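Local coordinates for hydrogen peroxide-inducible genes activator (Corynebacterium glutamicum, PDB 6G1D), which senses hydrogen peroxide as a LysR-type transcription factor and probably switches on peroxide-inducible genes in response, at residues I258-F272 with A312-N324. The protein carries 1 engineered substitution. Numbering follows the deposited sequence.
Sequences IPWECTRPGLATANF and ALAASTGITLKQN
P259 of the short helix 258-261 lies against A314 near the end of helix 293-316, their CA atoms 5.5 Å apart, and further on N271 faces K322, with 5.7 Å between their CA atoms. Between these points the two segments diverge, T269 and I319 being 7.5 Å apart at their CA atoms. P259 lays its ring obliquely on L313, CG to CG 3.6 Å. L313 CD2 also reaches the W260 ring. I258 fills the middle with two branches. With CG1 anti to the carbonyl carbon (chi1 -73°), CG2 lies anti to the backbone N and meets I319 CD1; the two isoleucines run antiparallel, side by side. I258 CD1 presses on L321 CD2 at 3.5 Å, tighter than usual for carbons. I319 then sets CG2 across T269, 3.4 Å from OG1. T317 CG2 touches T263 CG2, while T317 OG1 turns back to its own segment. There it donates to A314 O and accepts from I319 N (3.2 Å) in an ST turn, which ties the exit from the helix to the residues that follow.

Polar links take over beyond I319. N271 ND2 gives a weak hydrogen bond to T320 O (3.0 Å), and it also bonds Q188. One water joins T269 OG1 to T320 O, a second joins N271 OD1 to K322 N, and a third joins F272 O to Q323 N. The bent K322 chain passes F272 O with CD, and its NZ bonds Q323 O, N324 OD1 and V276 O. The contact lays the chain after helix 293-316 back against strand 267-287 and the short helix before it, in the effector-binding part of this LysR-type regulator. T269 and N271 also touch I175 of strand 164-179, while C262 and F272 pack on V253 and L252 of strand 251-254.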
loop_
_atom_site.group_PDB
_atom_site.type_symbol
_atom_site.label_atom_id
_atom_site.label_comp_id
_atom_site.label_asym_id
_atom_site.label_seq_id
_atom_site.Cartn_x
_atom_site.Cartn_y
_atom_site.Cartn_z
ATOM N N ILE B 258 -15.993 14.281 -22.688
ATOM C CA ILE B 258 -16.592 13.765 -23.936
ATOM C C ILE B 258 -15.589 13.480 -25.042
ATOM O O ILE B 258 -15.535 12.359 -25.538
ATOM C CB ILE B 258 -17.780 14.641 -24.371
ATOM C CG1 ILE B 258 -18.976 14.376 -23.442
ATOM C CG2 ILE B 258 -18.203 14.367 -25.814
ATOM C CD1 ILE B 258 -20.063 15.415 -23.524
ATOM N N PRO B 259 -14.742 14.463 -25.411
ATOM C CA PRO B 259 -13.887 14.182 -26.569
ATOM C C PRO B 259 -12.848 13.122 -26.310
ATOM O O PRO B 259 -12.303 12.574 -27.247
ATOM C CB PRO B 259 -13.186 15.521 -26.853
ATOM C CG PRO B 259 -13.944 16.541 -26.100
ATOM C CD PRO B 259 -14.619 15.855 -24.941
ATOM N N TRP B 260 -12.534 12.874 -25.044
ATOM C CA TRP B 260 -11.431 11.983 -24.670
ATOM C C TRP B 260 -11.865 10.569 -24.355
ATOM O O TRP B 260 -11.070 9.674 -24.443
ATOM C CB TRP B 260 -10.694 12.583 -23.455
ATOM C CG TRP B 260 -10.159 13.929 -23.769
ATOM C CD1 TRP B 260 -10.718 15.107 -23.461
ATOM C CD2 TRP B 260 -9.005 14.219 -24.561
ATOM N NE1 TRP B 260 -9.952 16.156 -23.964
ATOM C CE2 TRP B 260 -8.868 15.618 -24.601
ATOM C CE3 TRP B 260 -8.039 13.426 -25.173
ATOM C CZ2 TRP B 260 -7.859 16.249 -25.322
ATOM C CZ3 TRP B 260 -6.999 14.061 -25.867
ATOM C CH2 TRP B 260 -6.934 15.462 -25.949
ATOM N N GLU B 261 -13.123 10.415 -23.948
ATOM C CA GLU B 261 -13.643 9.144 -23.460
ATOM C C GLU B 261 -14.837 8.601 -24.248
ATOM O O GLU B 261 -15.003 7.387 -24.302
ATOM C CB GLU B 261 -14.078 9.298 -21.980
ATOM C CG GLU B 261 -13.049 9.854 -21.001
ATOM C CD GLU B 261 -11.796 8.988 -20.764
ATOM O OE1 GLU B 261 -11.728 7.866 -21.307
ATOM O OE2 GLU B 261 -10.857 9.443 -20.013
ATOM N N CYS B 262 -15.665 9.481 -24.820
ATOM C CA CYS B 262 -16.999 9.107 -25.322
ATOM C C CYS B 262 -17.160 9.033 -26.818
ATOM O O CYS B 262 -18.279 8.866 -27.273
ATOM C CB CYS B 262 -18.051 10.090 -24.830
ATOM S SG CYS B 262 -18.067 10.237 -23.074
ATOM N N THR B 263 -16.064 9.155 -27.568
ATOM C CA THR B 263 -16.099 9.071 -29.030
ATOM C C THR B 263 -15.651 7.716 -29.546
ATOM O O THR B 263 -15.770 7.461 -30.744
ATOM C CB THR B 263 -15.213 10.144 -29.679
ATOM O OG1 THR B 263 -13.852 9.935 -29.300
ATOM C CG2 THR B 263 -15.672 11.533 -29.230
ATOM N N ARG B 264 -15.163 6.829 -28.661
ATOM C CA ARG B 264 -14.759 5.503 -29.124
ATOM C C ARG B 264 -15.971 4.742 -29.683
ATOM O O ARG B 264 -17.102 5.059 -29.317
ATOM C CB ARG B 264 -14.062 4.726 -28.027
ATOM C CG ARG B 264 -14.961 4.286 -26.914
ATOM C CD ARG B 264 -14.158 3.760 -25.729
ATOM N NE ARG B 264 -13.579 4.858 -24.984
ATOM C CZ ARG B 264 -12.593 4.763 -24.101
ATOM N NH1 ARG B 264 -12.057 3.577 -23.795
ATOM N NH2 ARG B 264 -12.157 5.864 -23.487
ATOM N N PRO B 265 -15.737 3.784 -30.592
ATOM C CA PRO B 265 -16.870 3.050 -31.193
ATOM C C PRO B 265 -17.624 2.224 -30.142
ATOM O O PRO B 265 -16.987 1.696 -29.208
ATOM C CB PRO B 265 -16.185 2.083 -32.181
ATOM C CG PRO B 265 -14.797 2.616 -32.387
ATOM C CD PRO B 265 -14.438 3.289 -31.103
ATOM N N GLY B 266 -18.947 2.179 -30.258
ATOM C CA GLY B 266 -19.789 1.400 -29.368
ATOM C C GLY B 266 -20.429 2.130 -28.208
ATOM O O GLY B 266 -21.094 1.473 -27.374
ATOM N N LEU B 267 -20.247 3.457 -28.137
ATOM C CA LEU B 267 -20.875 4.275 -27.108
ATOM C C LEU B 267 -21.935 5.169 -27.689
ATOM O O LEU B 267 -21.828 5.567 -28.827
ATOM C CB LEU B 267 -19.840 5.136 -26.407
ATOM C CG LEU B 267 -18.788 4.392 -25.595
ATOM C CD1 LEU B 267 -17.855 5.380 -24.932
ATOM C CD2 LEU B 267 -19.427 3.552 -24.520
ATOM N N ALA B 268 -22.955 5.489 -26.900
ATOM C CA ALA B 268 -23.881 6.562 -27.212
ATOM C C ALA B 268 -24.096 7.378 -25.962
ATOM O O ALA B 268 -23.658 6.974 -24.885
ATOM C CB ALA B 268 -25.188 6.017 -27.723
ATOM N N THR B 269 -24.743 8.527 -26.094
ATOM C CA THR B 269 -24.982 9.426 -24.982
ATOM C C THR B 269 -26.435 9.826 -24.903
ATOM O O THR B 269 -27.168 9.721 -25.871
ATOM C CB THR B 269 -24.148 10.736 -25.126
ATOM O OG1 THR B 269 -24.449 11.367 -26.373
ATOM C CG2 THR B 269 -22.645 10.451 -25.022
ATOM N N ALA B 270 -26.812 10.358 -23.754
ATOM C CA ALA B 270 -28.143 10.867 -23.499
ATOM C C ALA B 270 -28.082 11.963 -22.459
ATOM O O ALA B 270 -27.131 12.032 -21.681
ATOM C CB ALA B 270 -29.008 9.753 -22.956
ATOM N N ASN B 271 -29.127 12.785 -22.401
ATOM C CA ASN B 271 -29.201 13.824 -21.381
ATOM C C ASN B 271 -30.539 13.878 -20.698
ATOM O O ASN B 271 -31.560 13.495 -21.266
ATOM C CB ASN B 271 -28.912 15.203 -21.995
ATOM C CG ASN B 271 -27.442 15.405 -22.291
ATOM O OD1 ASN B 271 -26.637 15.512 -21.360
ATOM N ND2 ASN B 271 -27.080 15.424 -23.573
ATOM N N PHE B 272 -30.520 14.412 -19.485
ATOM C CA PHE B 272 -31.720 14.749 -18.769
ATOM C C PHE B 272 -32.324 15.993 -19.388
ATOM O O PHE B 272 -31.617 16.764 -20.041
ATOM C CB PHE B 272 -31.418 14.977 -17.297
ATOM C CG PHE B 272 -30.826 13.783 -16.620
ATOM C CD1 PHE B 272 -31.625 12.690 -16.321
ATOM C CD2 PHE B 272 -29.501 13.770 -16.263
ATOM C CE1 PHE B 272 -31.075 11.570 -15.718
ATOM C CE2 PHE B 272 -28.938 12.663 -15.665
ATOM C CZ PHE B 272 -29.724 11.558 -15.390
ATOM N N ALA B 312 -16.134 23.718 -25.627
ATOM C CA ALA B 312 -16.207 23.886 -27.062
ATOM C C ALA B 312 -15.683 22.644 -27.770
ATOM O O ALA B 312 -16.252 22.248 -28.765
ATOM C CB ALA B 312 -15.446 25.121 -27.506
ATOM N N LEU B 313 -14.613 22.007 -27.237
ATOM C CA LEU B 313 -14.123 20.768 -27.813
ATOM C C LEU B 313 -15.217 19.676 -27.745
ATOM O O LEU B 313 -15.434 18.953 -28.713
ATOM C CB LEU B 313 -12.858 20.280 -27.153
ATOM C CG LEU B 313 -12.103 19.123 -27.832
ATOM C CD1 LEU B 313 -11.529 19.583 -29.178
ATOM C CD2 LEU B 313 -10.959 18.614 -26.953
ATOM N N ALA B 314 -15.919 19.601 -26.624
ATOM C CA ALA B 314 -17.051 18.685 -26.496
ATOM C C ALA B 314 -18.155 18.956 -27.529
ATOM O O ALA B 314 -18.629 18.016 -28.169
ATOM C CB ALA B 314 -17.642 18.730 -25.087
ATOM N N ALA B 315 -18.534 20.218 -27.705
ATOM C CA ALA B 315 -19.523 20.583 -28.712
ATOM C C ALA B 315 -19.053 20.269 -30.126
ATOM O O ALA B 315 -19.869 19.918 -30.959
ATOM C CB ALA B 315 -19.884 22.060 -28.580
ATOM N N SER B 316 -17.746 20.364 -30.395
ATOM C CA SER B 316 -17.193 20.073 -31.716
ATOM C C SER B 316 -17.335 18.610 -32.139
ATOM O O SER B 316 -17.213 18.300 -33.308
ATOM C CB SER B 316 -15.717 20.497 -31.790
ATOM O OG SER B 316 -14.859 19.490 -31.243
ATOM N N THR B 317 -17.569 17.701 -31.198
ATOM C CA THR B 317 -17.705 16.287 -31.545
ATOM C C THR B 317 -19.036 15.991 -32.210
ATOM O O THR B 317 -19.191 14.943 -32.796
ATOM C CB THR B 317 -17.623 15.360 -30.322
ATOM O OG1 THR B 317 -18.695 15.661 -29.435
ATOM C CG2 THR B 317 -16.303 15.530 -29.607
ATOM N N GLY B 318 -20.009 16.874 -32.059
ATOM C CA GLY B 318 -21.368 16.634 -32.555
ATOM C C GLY B 318 -22.288 16.031 -31.518
ATOM O O GLY B 318 -23.501 15.946 -31.774
ATOM N N ILE B 319 -21.749 15.645 -30.353
ATOM C CA ILE B 319 -22.531 14.999 -29.310
ATOM C C ILE B 319 -23.323 16.117 -28.646
ATOM O O ILE B 319 -22.774 17.150 -28.292
ATOM C CB ILE B 319 -21.580 14.252 -28.344
ATOM C CG1 ILE B 319 -21.034 13.009 -29.081
ATOM C CG2 ILE B 319 -22.267 13.893 -27.036
ATOM C CD1 ILE B 319 -19.820 12.364 -28.458
ATOM N N THR B 320 -24.639 15.910 -28.498
ATOM C CA THR B 320 -25.520 16.957 -28.015
ATOM C C THR B 320 -25.299 17.060 -26.526
ATOM O O THR B 320 -25.207 16.037 -25.865
ATOM C CB THR B 320 -26.993 16.620 -28.320
ATOM O OG1 THR B 320 -27.126 16.438 -29.728
ATOM C CG2 THR B 320 -27.963 17.740 -27.876
ATOM N N LEU B 321 -25.163 18.295 -26.027
ATOM C CA LEU B 321 -24.915 18.562 -24.627
ATOM C C LEU B 321 -26.186 18.912 -23.873
ATOM O O LEU B 321 -27.159 19.320 -24.457
ATOM C CB LEU B 321 -23.901 19.694 -24.491
ATOM C CG LEU B 321 -22.554 19.421 -25.202
ATOM C CD1 LEU B 321 -21.628 20.608 -24.986
ATOM C CD2 LEU B 321 -21.919 18.094 -24.799
ATOM N N LYS B 322 -26.154 18.745 -22.559
ATOM C CA LYS B 322 -27.260 19.135 -21.704
ATOM C C LYS B 322 -27.659 20.581 -21.948
ATOM O O LYS B 322 -26.809 21.452 -22.060
ATOM C CB LYS B 322 -26.839 18.943 -20.236
ATOM C CG LYS B 322 -27.814 19.403 -19.165
ATOM C CD LYS B 322 -29.074 18.527 -19.134
ATOM C CE LYS B 322 -29.757 18.624 -17.774
ATOM N NZ LYS B 322 -30.226 19.994 -17.522
ATOM N N GLN B 323 -28.957 20.812 -22.014
ATOM C CA GLN B 323 -29.542 22.146 -22.074
ATOM C C GLN B 323 -30.048 22.478 -20.680
ATOM O O GLN B 323 -30.561 21.594 -19.986
ATOM C CB GLN B 323 -30.732 22.159 -23.053
ATOM C CG GLN B 323 -30.394 21.758 -24.473
ATOM C CD GLN B 323 -29.247 22.578 -25.061
ATOM O OE1 GLN B 323 -28.232 22.021 -25.511
ATOM N NE2 GLN B 323 -29.397 23.903 -25.054
ATOM N N ASN B 324 -29.883 23.730 -20.267
ATOM C CA ASN B 324 -30.318 24.187 -18.945
ATOM C C ASN B 324 -31.259 25.396 -19.141
ATOM O O ASN B 324 -30.928 26.306 -19.897
ATOM C CB ASN B 324 -29.095 24.497 -18.066
ATOM C CG ASN B 324 -28.207 23.266 -17.831
ATOM O OD1 ASN B 324 -28.633 22.307 -17.193
ATOM N ND2 ASN B 324 -26.977 23.289 -18.339
HETATM O O HOH W 1 -26.256 13.344 -26.207
HETATM O O HOH W 2 -24.366 16.795 -21.400
HETATM O O HOH W 3 -30.996 18.554 -22.342
#